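PDB 3D3Y: peptidase M16 C-terminal domain-containing protein from Enterococcus faecalis, which is of unknown function but is related to the M16 metallopeptidases and may bind a metal ion. Local coordinates for residues I90-I94 / A109-L113; V161-S166 / Y235-R240; R246-L252 / I415-E421; Y272-Q276 / S307-F311; H287-F291 / K344-E349. All blocks are in the same frame, centred on the assembly; numbering follows the deposited sequence.

Followed from the N terminus, the chain in interaction 1 first closes a short strand-to-helix loop, laying helix 105-118 on strand 85-95 in the first half of the protein. Interaction 2 opens at the end of helix 150-162 and closes in the linker that leads into the second half, so it joins the two halves. Interaction 3 then closes the longest loop, pairing strand 244-251 with the late strand 411-421. Nested inside it are interactions 4 and 5, whose segments alternate along the chain and therefore cross. Interaction 2 touches interactions 3 and 4: V161 packs on R246 of interaction 3, and Y235 N probably hydrogen-bonds F311 O of interaction 4.

Interaction 1 (I90-I94 / A109-L113)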
# COMPACT_ATOMS: atom_id res chain seq x y z
N ILE A 90 8.37 -9.39 4.36
CA ILE A 90 9.73 -9.48 4.88
C ILE A 90 10.64 -9.36 3.68
O ILE A 90 10.52 -10.14 2.72
CB ILE A 90 9.98 -10.83 5.57
CG1 ILE A 90 9.02 -11.01 6.76
CG2 ILE A 90 11.45 -10.98 6.02
CD1 ILE A 90 9.02 -12.46 7.30
N SER A 91 11.52 -8.37 3.73
CA SER A 91 12.38 -8.05 2.59
C SER A 91 13.84 -8.17 2.99
O SER A 91 14.20 -7.81 4.13
CB SER A 91 12.12 -6.59 2.17
OG SER A 91 10.76 -6.45 1.72
N MSE A 92 14.67 -8.61 2.04
CA MSE A 92 16.12 -8.64 2.19
C MSE A 92 16.77 -8.29 0.87
O MSE A 92 16.26 -8.65 -0.21
CB MSE A 92 16.61 -10.02 2.58
CG MSE A 92 16.47 -10.39 4.00
SE MSE A 92 17.36 -12.10 4.36
CE MSE A 92 19.16 -11.58 4.73
N ASN A 93 17.92 -7.63 0.97
CA ASN A 93 18.81 -7.34 -0.17
C ASN A 93 20.20 -7.86 0.25
O ASN A 93 20.68 -7.56 1.36
CB ASN A 93 18.83 -5.82 -0.44
CG ASN A 93 19.44 -5.44 -1.81
OD1 ASN A 93 20.06 -4.36 -1.95
ND2 ASN A 93 19.25 -6.28 -2.83
N ILE A 94 20.79 -8.69 -0.59
CA ILE A 94 22.12 -9.28 -0.35
C ILE A 94 22.98 -9.15 -1.59
O ILE A 94 22.47 -9.14 -2.73
CB ILE A 94 22.00 -10.77 0.02
CG1 ILE A 94 21.37 -11.56 -1.14
CG2 ILE A 94 21.15 -10.92 1.26
CD1 ILE A 94 21.12 -13.02 -0.83
N ALA A 109 21.48 -16.43 3.58
CA ALA A 109 20.27 -15.60 3.71
C ALA A 109 19.03 -16.42 4.05
O ALA A 109 18.24 -16.00 4.90
CB ALA A 109 20.04 -14.71 2.43
N VAL A 110 18.84 -17.57 3.41
CA VAL A 110 17.67 -18.41 3.73
C VAL A 110 17.73 -18.89 5.18
O VAL A 110 16.72 -18.94 5.84
CB VAL A 110 17.54 -19.62 2.78
CG1 VAL A 110 16.41 -20.55 3.21
CG2 VAL A 110 17.30 -19.14 1.35
N ASP A 111 18.91 -19.23 5.66
CA ASP A 111 19.05 -19.58 7.08
C ASP A 111 18.61 -18.40 7.95
O ASP A 111 17.92 -18.59 8.95
CB ASP A 111 20.49 -20.01 7.41
CG ASP A 111 20.68 -20.36 8.89
OD1 ASP A 111 20.23 -21.45 9.29
OD2 ASP A 111 21.29 -19.57 9.65
N PHE A 112 18.99 -17.19 7.57
CA PHE A 112 18.60 -16.01 8.37
C PHE A 112 17.09 -15.81 8.37
O PHE A 112 16.47 -15.56 9.43
CB PHE A 112 19.27 -14.75 7.84
CG PHE A 112 18.95 -13.52 8.64
CD1 PHE A 112 19.53 -13.32 9.89
CD2 PHE A 112 18.06 -12.57 8.15
CE1 PHE A 112 19.23 -12.16 10.64
CE2 PHE A 112 17.77 -11.40 8.88
CZ PHE A 112 18.35 -11.20 10.13
N LEU A 113 16.48 -15.92 7.19
CA LEU A 113 15.02 -15.94 7.11
C LEU A 113 14.39 -17.02 7.99
O LEU A 113 13.36 -16.80 8.63
CB LEU A 113 14.55 -16.08 5.66
CG LEU A 113 14.91 -14.95 4.69
CD1 LEU A 113 14.58 -15.43 3.31
CD2 LEU A 113 14.16 -13.67 5.08
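L113 N donates to A109 O over 2.9 Å, an ordinary bond between successive helical turns, and that turn brings both residues up against the strand residues I90, M92 and I94. This is a helix laid on the face of a beta sheet, one layer of the alpha/beta architecture of M16-type domains. Residues 109-113 of helix 105-118 run nearly antiparallel to residues 90-94 of strand 85-95, their axes 10.7 Å apart and at 156°. Alternation along the strand directs I90, M92 and I94 toward the helix.

M92, a selenomethionine, is the long arm at the middle. A bend at its last torsion (chi3 87°) swings CE out of line, so the methyl reaches F112 and A109 while SE stays beside L113. SE lies 3.6 Å from L113 CD2, the two side chains passing in opposite directions. CE approaches F112 CD2 to 3.7 Å, and SE sits at the edge of that ring, 75° off its normal, the selenium version of a Met-aromatic contact. The same ring packs edge-to-face with F75 of strand 74-82, a second contact with the sheet. The interface is buried and apolar; the strand's backbone is paired with V25, L27 and V29 on one flank and S74 and G76 on the other. At the two ends, I94 CD1 rests 3.8 Å from A109 CB and I90 CG2 3.9 Å from L113 CD2.

Interaction 2 (V161-S166 / Y235-R240)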
# COMPACT_ATOMS: atom_id res chain seq x y z
N VAL A 161 -15.65 7.25 6.68
CA VAL A 161 -17.00 7.60 6.28
C VAL A 161 -17.34 6.85 5.01
O VAL A 161 -18.36 6.14 4.95
CB VAL A 161 -17.19 9.12 6.06
CG1 VAL A 161 -18.65 9.43 5.64
CG2 VAL A 161 -16.87 9.86 7.34
N TYR A 162 -16.48 6.97 4.00
CA TYR A 162 -16.73 6.29 2.71
C TYR A 162 -16.98 4.79 2.90
O TYR A 162 -17.93 4.23 2.34
CB TYR A 162 -15.61 6.55 1.66
CG TYR A 162 -15.89 5.86 0.33
CD1 TYR A 162 -16.70 6.46 -0.63
CD2 TYR A 162 -15.40 4.57 0.07
CE1 TYR A 162 -16.98 5.82 -1.85
CE2 TYR A 162 -15.69 3.91 -1.16
CZ TYR A 162 -16.48 4.55 -2.10
OH TYR A 162 -16.78 3.92 -3.30
N PHE A 163 -16.12 4.15 3.69
CA PHE A 163 -16.18 2.69 3.95
C PHE A 163 -16.94 2.30 5.21
O PHE A 163 -16.67 1.26 5.82
CB PHE A 163 -14.76 2.13 4.03
CG PHE A 163 -13.98 2.24 2.74
CD1 PHE A 163 -14.31 1.40 1.66
CD2 PHE A 163 -12.92 3.14 2.62
CE1 PHE A 163 -13.59 1.47 0.46
CE2 PHE A 163 -12.19 3.23 1.42
CZ PHE A 163 -12.53 2.39 0.33
N ASN A 164 -17.87 3.13 5.60
CA ASN A 164 -18.52 2.99 6.89
C ASN A 164 -19.32 1.69 6.95
O ASN A 164 -19.57 1.17 8.02
CB ASN A 164 -19.43 4.18 7.14
CG ASN A 164 -19.76 4.37 8.60
OD1 ASN A 164 -19.10 3.81 9.48
ND2 ASN A 164 -20.79 5.18 8.87
N GLN A 165 -19.70 1.16 5.79
CA GLN A 165 -20.46 -0.10 5.79
C GLN A 165 -19.55 -1.32 6.08
O GLN A 165 -20.05 -2.42 6.36
CB GLN A 165 -21.32 -0.26 4.53
CG GLN A 165 -20.58 -0.17 3.20
CD GLN A 165 -21.52 -0.30 2.01
OE1 GLN A 165 -21.82 0.69 1.30
NE2 GLN A 165 -22.00 -1.54 1.77
N SER A 166 -18.23 -1.10 6.08
CA SER A 166 -17.29 -2.19 6.28
C SER A 166 -16.40 -1.97 7.49
O SER A 166 -15.52 -1.07 7.48
CB SER A 166 -16.43 -2.41 5.03
OG SER A 166 -15.29 -3.19 5.36
N TYR A 235 -12.05 -4.68 -3.54
CA TYR A 235 -13.18 -4.38 -2.65
C TYR A 235 -14.18 -3.53 -3.42
O TYR A 235 -13.79 -2.58 -4.11
CB TYR A 235 -12.75 -3.66 -1.37
CG TYR A 235 -13.92 -3.13 -0.55
CD1 TYR A 235 -14.52 -3.92 0.45
CD2 TYR A 235 -14.43 -1.85 -0.78
CE1 TYR A 235 -15.60 -3.43 1.22
CE2 TYR A 235 -15.52 -1.36 -0.03
CZ TYR A 235 -16.09 -2.14 0.96
OH TYR A 235 -17.14 -1.61 1.69
N ASN A 236 -15.45 -3.87 -3.26
CA ASN A 236 -16.56 -3.13 -3.85
C ASN A 236 -17.69 -2.95 -2.81
O ASN A 236 -17.82 -3.74 -1.86
CB ASN A 236 -17.07 -3.90 -5.09
CG ASN A 236 -18.25 -3.23 -5.75
OD1 ASN A 236 -18.12 -2.11 -6.28
ND2 ASN A 236 -19.42 -3.89 -5.71
N GLN A 237 -18.50 -1.93 -2.99
CA GLN A 237 -19.66 -1.71 -2.11
C GLN A 237 -20.73 -1.01 -2.91
O GLN A 237 -20.40 -0.35 -3.91
CB GLN A 237 -19.27 -0.86 -0.91
CG GLN A 237 -18.61 0.46 -1.28
CD GLN A 237 -18.35 1.33 -0.05
OE1 GLN A 237 -18.06 0.82 1.03
NE2 GLN A 237 -18.44 2.64 -0.22
N PRO A 238 -22.00 -1.13 -2.50
CA PRO A 238 -23.04 -0.42 -3.24
C PRO A 238 -22.89 1.10 -3.17
O PRO A 238 -22.41 1.65 -2.15
CB PRO A 238 -24.33 -0.85 -2.53
CG PRO A 238 -23.98 -2.07 -1.78
CD PRO A 238 -22.56 -1.91 -1.39
N ILE A 239 -23.28 1.75 -4.27
CA ILE A 239 -23.53 3.19 -4.30
C ILE A 239 -24.75 3.51 -3.42
O ILE A 239 -25.79 2.85 -3.55
CB ILE A 239 -23.76 3.67 -5.75
CG1 ILE A 239 -22.46 3.56 -6.55
CG2 ILE A 239 -24.21 5.11 -5.77
CD1 ILE A 239 -22.66 2.95 -7.91
N ARG A 240 -24.59 4.48 -2.53
CA ARG A 240 -25.67 5.03 -1.71
C ARG A 240 -26.31 6.19 -2.47
O ARG A 240 -25.62 6.98 -3.13
CB ARG A 240 -25.12 5.58 -0.38
CG ARG A 240 -24.45 4.58 0.60
CD ARG A 240 -23.25 5.26 1.35
NE ARG A 240 -21.95 4.99 0.72
CZ ARG A 240 -20.78 5.57 1.04
NH1 ARG A 240 -19.69 5.22 0.37
NH2 ARG A 240 -20.68 6.51 1.99
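Y162 O accepts from Q237 NE2 over 3.1 Å, a nearly straight bond (170°) whose donor sits well above the carbonyl plane, though the acceptor lies in the Q237 amide plane. That amide nitrogen also rides over one face of the Y162 ring, offset toward the rim. R240 shares this face: its NH1 stands 3.4 Å above the ring plane, and its CZ makes an off-centre cation-pi contact, 5.0 Å from the ring centroid.

Q237 CG lies between its backbone N and carbonyl carbon (chi1 54°), and the extended chain beyond delivers the amide to Y162 O. At the amide's other end Y235 OH donates to Q237 OE1 over 2.7 Å on an in-plane lone pair, and with both ends engaged its rotation is settled. Q165 lays its own amide on that of Q237, the planes 27° apart. Nearby, F163 CD1 meets Y235 CE2 at 3.5 Å with the rings oblique.

Further out, a type I turn from F163 to S166 follows helix 150-162, and residues 235-240 belong to the linker leading to strand 244-251. Y162 and F163 both pack on F314 of strand 314-321, Y162 also touches A260 of strand 255-262, and V161 lies on strands 244-251 and 411-421.

Interaction 3 (R246-L252 / I415-E421); sequences RTEREVL and IFFLEGE
R246 N donates to I415 O, the first of six backbone bonds joining the parallel strands. R246, E248 and E250 each give their N-H and accept at their carbonyl; F417 and E419 do the same, and E421 N closes the series on E250 O at 2.7 Å. The other side of strand 411-421 pairs with strand 255-262, F416 and L418 bonding to N258 and K256, and G420 N to S255 OG.

Among the side chains, R249 reaches E421 and E419, whose extended chain (CG anti to the backbone N, chi1 -180°) runs alongside it. E419 OE1 is 2.8 Å from R249 NH1 but lies over the guanidinium face, so that salt bridge rests on charge alone; E421 OE2 is 3.4 Å from R249 NE. On the other face, E248 sets its carboxylate at the edge of the F416 ring, its OE1 bonded to Y153 OH, and E250 OE1 pairs with K150 NZ. Such alternating bonding is the textbook parallel ladder, here at the edge of the second half's mixed sheet.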
# COMPACT_ATOMS: atom_id res chain seq x y z
N ARG A 246 -19.77 14.28 7.15
CA ARG A 246 -19.40 14.30 8.56
C ARG A 246 -18.48 15.49 8.81
O ARG A 246 -17.69 15.86 7.94
CB ARG A 246 -18.72 13.00 9.00
CG ARG A 246 -19.55 11.72 8.72
CD ARG A 246 -20.55 11.41 9.83
NE ARG A 246 -21.09 10.06 9.72
CZ ARG A 246 -22.11 9.73 8.94
NH1 ARG A 246 -22.71 10.68 8.20
NH2 ARG A 246 -22.56 8.47 8.90
N THR A 247 -18.59 16.08 10.00
CA THR A 247 -17.72 17.20 10.41
C THR A 247 -17.13 16.94 11.78
O THR A 247 -17.81 16.40 12.67
CB THR A 247 -18.49 18.51 10.48
OG1 THR A 247 -19.21 18.72 9.26
CG2 THR A 247 -17.53 19.69 10.71
N GLU A 248 -15.87 17.31 11.96
CA GLU A 248 -15.24 17.32 13.27
C GLU A 248 -14.59 18.67 13.46
O GLU A 248 -14.05 19.25 12.52
CB GLU A 248 -14.21 16.20 13.41
CG GLU A 248 -14.82 14.80 13.29
CD GLU A 248 -13.80 13.68 13.47
OE1 GLU A 248 -12.67 13.96 13.90
OE2 GLU A 248 -14.14 12.51 13.14
N ARG A 249 -14.64 19.18 14.69
CA ARG A 249 -14.01 20.44 15.02
C ARG A 249 -12.78 20.23 15.87
O ARG A 249 -12.81 19.42 16.81
CB ARG A 249 -14.98 21.34 15.78
CG ARG A 249 -16.18 21.81 14.97
CD ARG A 249 -16.86 22.99 15.69
NE ARG A 249 -16.22 24.26 15.36
CZ ARG A 249 -16.77 25.25 14.65
NH1 ARG A 249 -18.03 25.14 14.18
NH2 ARG A 249 -16.07 26.35 14.39
N GLU A 250 -11.71 20.96 15.54
CA GLU A 250 -10.44 20.87 16.25
C GLU A 250 -9.81 22.24 16.17
O GLU A 250 -10.14 23.05 15.30
CB GLU A 250 -9.47 19.88 15.55
CG GLU A 250 -9.79 18.40 15.67
CD GLU A 250 -8.58 17.52 15.31
OE1 GLU A 250 -7.44 18.02 15.45
OE2 GLU A 250 -8.78 16.34 14.91
N VAL A 251 -8.86 22.48 17.06
CA VAL A 251 -8.10 23.74 17.03
C VAL A 251 -7.10 23.56 15.90
O VAL A 251 -6.25 22.67 15.96
CB VAL A 251 -7.38 23.99 18.34
CG1 VAL A 251 -6.60 25.29 18.25
CG2 VAL A 251 -8.37 24.06 19.55
N LEU A 252 -7.22 24.38 14.86
CA LEU A 252 -6.36 24.19 13.67
C LEU A 252 -6.09 25.54 13.10
O LEU A 252 -6.89 26.45 13.32
CB LEU A 252 -7.09 23.37 12.61
CG LEU A 252 -7.75 22.02 12.90
CD1 LEU A 252 -8.77 21.67 11.83
CD2 LEU A 252 -6.71 20.93 13.03
N ILE A 415 -18.39 13.26 2.27
CA ILE A 415 -17.64 14.50 2.40
C ILE A 415 -17.23 14.56 3.87
O ILE A 415 -18.08 14.42 4.77
CB ILE A 415 -18.53 15.74 2.14
CG1 ILE A 415 -19.01 15.82 0.70
CG2 ILE A 415 -17.80 17.05 2.59
CD1 ILE A 415 -20.15 16.78 0.50
N PHE A 416 -15.94 14.77 4.13
CA PHE A 416 -15.49 14.94 5.50
C PHE A 416 -14.90 16.33 5.64
O PHE A 416 -14.04 16.73 4.83
CB PHE A 416 -14.46 13.88 5.91
CG PHE A 416 -13.96 14.05 7.32
CD1 PHE A 416 -14.74 13.65 8.40
CD2 PHE A 416 -12.75 14.70 7.57
CE1 PHE A 416 -14.29 13.85 9.72
CE2 PHE A 416 -12.29 14.91 8.88
CZ PHE A 416 -13.05 14.49 9.96
N PHE A 417 -15.36 17.05 6.65
CA PHE A 417 -14.94 18.42 6.91
C PHE A 417 -14.30 18.50 8.30
O PHE A 417 -14.95 18.24 9.32
CB PHE A 417 -16.18 19.32 6.79
CG PHE A 417 -15.92 20.80 7.04
CD1 PHE A 417 -14.77 21.42 6.59
CD2 PHE A 417 -16.88 21.56 7.71
CE1 PHE A 417 -14.56 22.80 6.79
CE2 PHE A 417 -16.68 22.94 7.93
CZ PHE A 417 -15.52 23.56 7.45
N LEU A 418 -13.00 18.82 8.34
CA LEU A 418 -12.33 19.01 9.62
C LEU A 418 -12.25 20.50 9.82
O LEU A 418 -11.48 21.18 9.13
CB LEU A 418 -10.93 18.37 9.65
CG LEU A 418 -10.18 18.36 11.00
CD1 LEU A 418 -10.83 17.34 11.98
CD2 LEU A 418 -8.76 17.98 10.78
N GLU A 419 -13.07 21.00 10.74
CA GLU A 419 -13.33 22.42 10.83
C GLU A 419 -12.53 23.04 11.95
O GLU A 419 -12.67 22.66 13.12
CB GLU A 419 -14.82 22.69 11.01
CG GLU A 419 -15.16 24.19 11.10
CD GLU A 419 -16.67 24.46 11.15
OE1 GLU A 419 -17.36 23.73 11.87
OE2 GLU A 419 -17.14 25.39 10.45
N GLY A 420 -11.70 24.01 11.58
CA GLY A 420 -10.86 24.68 12.54
C GLY A 420 -11.67 25.54 13.48
O GLY A 420 -12.58 26.25 13.04
N GLU A 421 -11.36 25.42 14.77
CA GLU A 421 -11.78 26.36 15.81
C GLU A 421 -10.60 27.29 16.03
O GLU A 421 -9.52 26.88 16.49
CB GLU A 421 -12.15 25.62 17.10
CG GLU A 421 -13.14 24.48 16.86
CD GLU A 421 -13.60 23.74 18.14
OE1 GLU A 421 -12.74 23.20 18.90
OE2 GLU A 421 -14.84 23.69 18.36

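Interaction 4 (Y272-Q276 / S307-F311)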
# COMPACT_ATOMS: atom_id res chain seq x y z
N TYR A 272 -9.73 1.62 -16.93
CA TYR A 272 -8.55 1.82 -16.06
C TYR A 272 -7.65 2.95 -16.57
O TYR A 272 -7.29 3.85 -15.80
CB TYR A 272 -7.75 0.52 -15.92
CG TYR A 272 -6.49 0.70 -15.07
CD1 TYR A 272 -6.55 0.68 -13.67
CD2 TYR A 272 -5.25 0.91 -15.67
CE1 TYR A 272 -5.36 0.85 -12.88
CE2 TYR A 272 -4.08 1.09 -14.92
CZ TYR A 272 -4.15 1.07 -13.53
OH TYR A 272 -2.97 1.20 -12.84
N PHE A 273 -7.24 2.90 -17.84
CA PHE A 273 -6.32 3.94 -18.35
C PHE A 273 -6.98 5.32 -18.47
O PHE A 273 -6.38 6.35 -18.09
CB PHE A 273 -5.68 3.49 -19.69
CG PHE A 273 -4.67 2.42 -19.49
CD1 PHE A 273 -3.34 2.74 -19.19
CD2 PHE A 273 -5.05 1.07 -19.53
CE1 PHE A 273 -2.41 1.75 -18.94
CE2 PHE A 273 -4.12 0.06 -19.28
CZ PHE A 273 -2.81 0.40 -19.00
N ALA A 274 -8.23 5.33 -18.96
CA ALA A 274 -9.05 6.56 -18.99
C ALA A 274 -9.12 7.22 -17.59
O ALA A 274 -9.10 8.44 -17.47
CB ALA A 274 -10.48 6.22 -19.49
N LEU A 275 -9.20 6.40 -16.56
CA LEU A 275 -9.27 6.93 -15.17
C LEU A 275 -7.94 7.56 -14.75
O LEU A 275 -7.91 8.63 -14.12
CB LEU A 275 -9.69 5.83 -14.20
CG LEU A 275 -9.60 6.18 -12.70
CD1 LEU A 275 -10.69 7.20 -12.38
CD2 LEU A 275 -9.80 4.89 -11.87
N GLN A 276 -6.84 6.93 -15.17
CA GLN A 276 -5.51 7.48 -14.91
C GLN A 276 -5.44 8.93 -15.44
O GLN A 276 -5.00 9.84 -14.75
CB GLN A 276 -4.44 6.60 -15.58
CG GLN A 276 -4.33 5.17 -15.03
CD GLN A 276 -3.77 5.16 -13.62
OE1 GLN A 276 -3.04 6.08 -13.21
NE2 GLN A 276 -4.10 4.13 -12.85
N SER A 307 -6.79 11.75 -5.93
CA SER A 307 -6.04 10.50 -5.90
C SER A 307 -7.04 9.42 -6.20
O SER A 307 -8.22 9.58 -5.88
CB SER A 307 -5.51 10.21 -4.49
OG SER A 307 -4.63 11.24 -4.10
N ILE A 308 -6.57 8.31 -6.76
CA ILE A 308 -7.41 7.14 -7.10
C ILE A 308 -6.88 5.85 -6.45
O ILE A 308 -5.69 5.71 -6.19
CB ILE A 308 -7.55 6.89 -8.63
CG1 ILE A 308 -6.16 6.81 -9.29
CG2 ILE A 308 -8.40 8.00 -9.23
CD1 ILE A 308 -6.17 6.34 -10.84
N ASP A 309 -7.79 4.90 -6.20
CA ASP A 309 -7.45 3.60 -5.71
C ASP A 309 -8.22 2.63 -6.60
O ASP A 309 -9.46 2.55 -6.53
CB ASP A 309 -7.87 3.49 -4.24
CG ASP A 309 -7.60 2.12 -3.62
OD1 ASP A 309 -7.60 1.09 -4.33
OD2 ASP A 309 -7.43 2.07 -2.38
N THR A 310 -7.48 1.92 -7.43
CA THR A 310 -8.05 1.01 -8.43
C THR A 310 -8.15 -0.43 -7.90
O THR A 310 -8.38 -1.38 -8.68
CB THR A 310 -7.21 1.04 -9.74
OG1 THR A 310 -5.88 0.63 -9.44
CG2 THR A 310 -7.13 2.47 -10.28
N PHE A 311 -7.94 -0.59 -6.60
CA PHE A 311 -8.25 -1.86 -5.92
C PHE A 311 -9.51 -1.78 -5.02
O PHE A 311 -10.13 -2.81 -4.71
CB PHE A 311 -6.99 -2.40 -5.20
CG PHE A 311 -5.88 -2.79 -6.18
CD1 PHE A 311 -5.61 -4.12 -6.46
CD2 PHE A 311 -5.15 -1.81 -6.87
CE1 PHE A 311 -4.60 -4.47 -7.39
CE2 PHE A 311 -4.17 -2.16 -7.82
CZ PHE A 311 -3.89 -3.48 -8.05
O HOH W 1 -3.05 1.14 -10.26
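L275 and I308 point at each other tip to tip, L275 CG standing 3.9 Å from I308 CD1. Beside this meeting, Q276 crosses I308 at about a right angle, and its NE2 comes within 3.6 Å of the same methyl. The CG1 branch of I308 is tucked between its backbone N and carbonyl carbon (chi1 54°), which carries CD1 into the angle between the two helix side chains.

T310 crosses Y272 at about a right angle and meets the ring edge, CB lying in the ring plane and OG1 3.5 Å from CE1. T310 CG2 touches Y272 CE1 as well, and also reaches L275 CD2 at 3.9 Å as the two side chains slide past in opposite directions. A water in the plane of the ring joins the pair, 2.6 Å from Y272 OH and 3.0 Å from T310 OG1.

Downstream, D309 OD1 accepts from F311 N in an Asx turn shaping the chain after strand 303-309. Helix 272-284 thus packs on the edge strand and the residue after it chiefly through apolar groups, with the Y272 ring edge and the Q276 amide also touching, while the polar link passes through a water bridging two hydroxyls.

Interaction 5 (H287-F291 / K344-E349)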
# COMPACT_ATOMS: atom_id res chain seq x y z
N HIS A 287 -1.27 21.11 -13.25
CA HIS A 287 -1.99 21.70 -14.36
C HIS A 287 -3.48 21.29 -14.34
O HIS A 287 -4.24 21.63 -15.25
CB HIS A 287 -1.33 21.29 -15.69
CG HIS A 287 -1.34 19.81 -15.94
ND1 HIS A 287 -0.26 19.00 -15.67
CD2 HIS A 287 -2.31 19.00 -16.42
CE1 HIS A 287 -0.56 17.75 -16.00
NE2 HIS A 287 -1.80 17.72 -16.44
N SER A 288 -3.89 20.61 -13.27
CA SER A 288 -5.23 20.05 -13.19
C SER A 288 -6.29 21.12 -13.04
O SER A 288 -5.99 22.24 -12.62
CB SER A 288 -5.34 19.09 -12.01
OG SER A 288 -5.30 19.79 -10.77
N LYS A 289 -7.55 20.77 -13.33
CA LYS A 289 -8.62 21.76 -13.16
C LYS A 289 -8.79 22.29 -11.74
O LYS A 289 -9.04 23.49 -11.55
CB LYS A 289 -9.96 21.23 -13.73
CG LYS A 289 -9.87 21.02 -15.25
CD LYS A 289 -11.22 20.69 -15.88
CE LYS A 289 -11.06 20.53 -17.41
NZ LYS A 289 -10.88 21.84 -18.06
N LEU A 290 -8.65 21.42 -10.74
CA LEU A 290 -8.80 21.88 -9.36
C LEU A 290 -7.63 22.74 -8.92
O LEU A 290 -7.82 23.77 -8.24
CB LEU A 290 -9.03 20.70 -8.40
CG LEU A 290 -10.25 19.79 -8.64
CD1 LEU A 290 -10.30 18.74 -7.56
CD2 LEU A 290 -11.57 20.60 -8.68
N PHE A 291 -6.40 22.34 -9.30
CA PHE A 291 -5.24 23.21 -8.98
C PHE A 291 -5.43 24.57 -9.61
O PHE A 291 -5.33 25.60 -8.93
CB PHE A 291 -3.90 22.58 -9.42
CG PHE A 291 -2.68 23.24 -8.79
CD1 PHE A 291 -1.99 22.63 -7.73
CD2 PHE A 291 -2.23 24.49 -9.25
CE1 PHE A 291 -0.84 23.26 -7.15
CE2 PHE A 291 -1.09 25.13 -8.68
CZ PHE A 291 -0.40 24.51 -7.64
N LYS A 344 -15.11 19.72 -21.71
CA LYS A 344 -14.47 21.03 -21.78
C LYS A 344 -13.01 20.86 -21.35
O LYS A 344 -12.60 21.26 -20.24
CB LYS A 344 -15.22 22.05 -20.92
CG LYS A 344 -16.59 22.46 -21.52
CD LYS A 344 -17.51 23.18 -20.52
CE LYS A 344 -17.04 24.62 -20.25
NZ LYS A 344 -17.74 25.17 -19.05
N ILE A 345 -12.23 20.23 -22.24
CA ILE A 345 -10.85 19.78 -21.93
C ILE A 345 -9.90 20.22 -23.03
O ILE A 345 -10.10 19.89 -24.20
CB ILE A 345 -10.79 18.23 -21.76
CG1 ILE A 345 -11.77 17.77 -20.68
CG2 ILE A 345 -9.39 17.78 -21.38
CD1 ILE A 345 -11.99 16.27 -20.64
N ARG A 346 -8.89 20.99 -22.66
CA ARG A 346 -7.97 21.54 -23.64
C ARG A 346 -6.95 20.49 -24.03
O ARG A 346 -6.63 19.62 -23.22
CB ARG A 346 -7.24 22.74 -23.04
CG ARG A 346 -8.17 23.89 -22.63
CD ARG A 346 -7.44 24.91 -21.75
NE ARG A 346 -6.04 25.14 -22.15
CZ ARG A 346 -5.62 25.64 -23.32
NH1 ARG A 346 -4.31 25.80 -23.54
NH2 ARG A 346 -6.49 25.97 -24.28
N GLU A 347 -6.41 20.61 -25.24
CA GLU A 347 -5.37 19.70 -25.68
C GLU A 347 -4.18 19.64 -24.75
O GLU A 347 -3.65 18.58 -24.49
CB GLU A 347 -4.93 20.02 -27.10
CG GLU A 347 -5.80 19.33 -28.17
CD GLU A 347 -6.18 17.87 -27.80
OE1 GLU A 347 -5.26 17.08 -27.43
OE2 GLU A 347 -7.39 17.54 -27.90
N LEU A 348 -3.79 20.79 -24.21
CA LEU A 348 -2.62 20.82 -23.35
C LEU A 348 -2.89 20.09 -22.02
O LEU A 348 -2.02 19.39 -21.52
CB LEU A 348 -2.13 22.26 -23.13
CG LEU A 348 -0.84 22.39 -22.30
CD1 LEU A 348 0.39 21.84 -23.07
CD2 LEU A 348 -0.60 23.84 -21.83
N GLU A 349 -4.09 20.26 -21.45
CA GLU A 349 -4.48 19.47 -20.28
C GLU A 349 -4.22 17.96 -20.45
O GLU A 349 -3.58 17.34 -19.61
CB GLU A 349 -5.96 19.72 -19.92
CG GLU A 349 -6.20 21.10 -19.33
CD GLU A 349 -7.66 21.34 -19.05
OE1 GLU A 349 -8.48 21.18 -19.96
OE2 GLU A 349 -7.97 21.73 -17.92
O HOH W 2 -6.65 22.90 -15.91
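K289 and E349 form the ionic part of this contact: K289 NZ lies 2.9 Å from E349 OE2, on its syn lone pair, with a weaker bond to OE1. The two side chains cross at about a right angle, and a bend at the end of the lysine (chi4 -74°) turns the ammonium toward its partners.

The other hydrogen bonds build on this pair. K289 NZ also donates to K344 O over 2.8 Å, so backbone and carboxylate share one ammonium. E349 OE1 takes R346 N at 2.7 Å through its anti lone pair, at the start of helix 347-364, where R346 is the N-cap residue. A water donates to both E349 OE2 and H287 O, linking the segments again. At the other helix start, S288 OG caps by accepting F291 N over 3.1 Å.

Apolar contact is slight: K289 CE approaches I345 CG1 to 4.3 Å. The H287 ring is turned to helix 347-364, its NE2 bonded to T353 OG1 and its side chain touching Q352 and M356.

The contact thus joins the beginnings of helices 289-295 and 347-364. Helix 326-341 lies alongside, E336 and I340 touching K289, while I281 of helix 272-284 meets both K289 and I345.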